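Local coordinates for tellurite resistance protein of COG3793 (Nostoc punctiforme, PDB 2OU3) that is of unconfirmed function but belongs to the TerB tellurite resistance family, binds zinc in the crystal and is probably involved in tellurite resistance, at residues W66-E69 / D70-T73. Numbering follows the deposited sequence.
Sequences WVIE and DLKT
Asp70 N donates to Trp66 O at 2.9 Å, the first of three successive alpha-helical i+4 to i bonds. Leu71 N reaches Val67 O at 3.0 Å, and Lys72 N meets Ile68 O at 2.9 Å. The last is the straightest at its acceptor, with a C=O...N angle of 161°. Val67 O takes a second donor, a water 2.9 Å away. The same water also donates to Asp70 OD2 at 2.8 Å and so ties the side chain to the backbone. With CG anti to the backbone N (chi1 -179°), Asp70 holds OD2 where this water can reach it. OD2 is further paired with Lys34 in a salt bridge. These turns belong to helix 65-73, a short helix of the all-helical TerB fold. It packs on helices 26-41 and 48-60, where Leu71 touches Met33, Leu55 and Cys58. Lys51 donates to the carbonyls of Leu71 and Lys72. On the apolar side, Val67 CG1 meets Leu71 CD1 at 4.2 Å. Glu69 and Lys72 run side by side, and both touch Ile5 of the second subunit. Their salt bridge is long, with Glu69 OE2 4.0 Å from Lys72 NZ. The bend at chi3 of Lys72 brings CE within 3.2 Å of Glu69 OE1.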
# COMPACT_ATOMS: atom_id res chain seq x y z
N TRP A 66 -1.06 -8.97 19.37
CA TRP A 66 -0.14 -8.55 20.41
C TRP A 66 0.77 -7.39 19.97
O TRP A 66 1.13 -6.55 20.79
CB TRP A 66 0.72 -9.71 20.96
CG TRP A 66 1.91 -10.18 20.13
CD1 TRP A 66 1.98 -11.31 19.36
CD2 TRP A 66 3.23 -9.59 20.08
NE1 TRP A 66 3.22 -11.43 18.81
CE2 TRP A 66 4.01 -10.40 19.23
CE3 TRP A 66 3.80 -8.46 20.65
CZ2 TRP A 66 5.33 -10.10 18.94
CZ3 TRP A 66 5.13 -8.16 20.37
CH2 TRP A 66 5.87 -8.98 19.52
N VAL A 67 1.18 -7.37 18.70
CA VAL A 67 2.11 -6.37 18.24
C VAL A 67 1.49 -4.99 18.38
O VAL A 67 2.12 -4.06 18.86
CB VAL A 67 2.56 -6.63 16.79
CG1 VAL A 67 3.51 -5.46 16.22
CG2 VAL A 67 3.24 -7.98 16.69
N ILE A 68 0.24 -4.85 17.95
CA ILE A 68 -0.45 -3.56 18.02
C ILE A 68 -0.80 -3.18 19.46
O ILE A 68 -0.59 -2.03 19.89
CB ILE A 68 -1.73 -3.54 17.12
CG1 ILE A 68 -1.36 -3.88 15.68
CG2 ILE A 68 -2.43 -2.18 17.21
CD1 ILE A 68 -0.29 -2.99 15.01
N GLU A 69 -1.30 -4.12 20.23
CA GLU A 69 -1.61 -3.83 21.63
C GLU A 69 -0.37 -3.34 22.39
O GLU A 69 -0.42 -2.38 23.18
CB GLU A 69 -2.16 -5.06 22.31
CG GLU A 69 -3.50 -5.47 21.74
CD GLU A 69 -4.63 -4.50 22.09
OE1 GLU A 69 -4.42 -3.51 22.84
OE2 GLU A 69 -5.74 -4.73 21.56
N ASP A 70 0.75 -3.98 22.12
CA ASP A 70 2.02 -3.63 22.77
C ASP A 70 2.59 -2.27 22.26
O ASP A 70 3.17 -1.50 23.05
CB ASP A 70 3.01 -4.79 22.58
CG ASP A 70 4.34 -4.55 23.22
OD1 ASP A 70 4.44 -4.79 24.43
OD2 ASP A 70 5.28 -4.22 22.50
N LEU A 71 2.39 -1.95 20.99
CA LEU A 71 2.74 -0.60 20.48
C LEU A 71 1.88 0.49 21.11
O LEU A 71 2.37 1.60 21.34
CB LEU A 71 2.63 -0.53 18.94
CG LEU A 71 3.67 -1.27 18.11
CD1 LEU A 71 3.33 -1.27 16.60
CD2 LEU A 71 5.04 -0.70 18.35
N LYS A 72 0.60 0.20 21.34
CA LYS A 72 -0.30 1.18 21.96
C LYS A 72 0.22 1.69 23.30
O LYS A 72 0.13 2.88 23.57
CB LYS A 72 -1.72 0.62 22.15
CG LYS A 72 -2.48 0.55 20.83
CD LYS A 72 -3.98 0.40 20.98
CE LYS A 72 -4.46 -1.02 20.79
NZ LYS A 72 -5.77 -1.08 20.03
N THR A 73 0.79 0.80 24.11
CA THR A 73 1.31 1.14 25.45
C THR A 73 2.81 1.50 25.44
O THR A 73 3.37 1.92 26.46
CB THR A 73 1.09 -0.03 26.41
OG1 THR A 73 1.80 -1.19 25.93
CG2 THR A 73 -0.41 -0.36 26.52
O HOH W 1 4.92 -4.32 19.70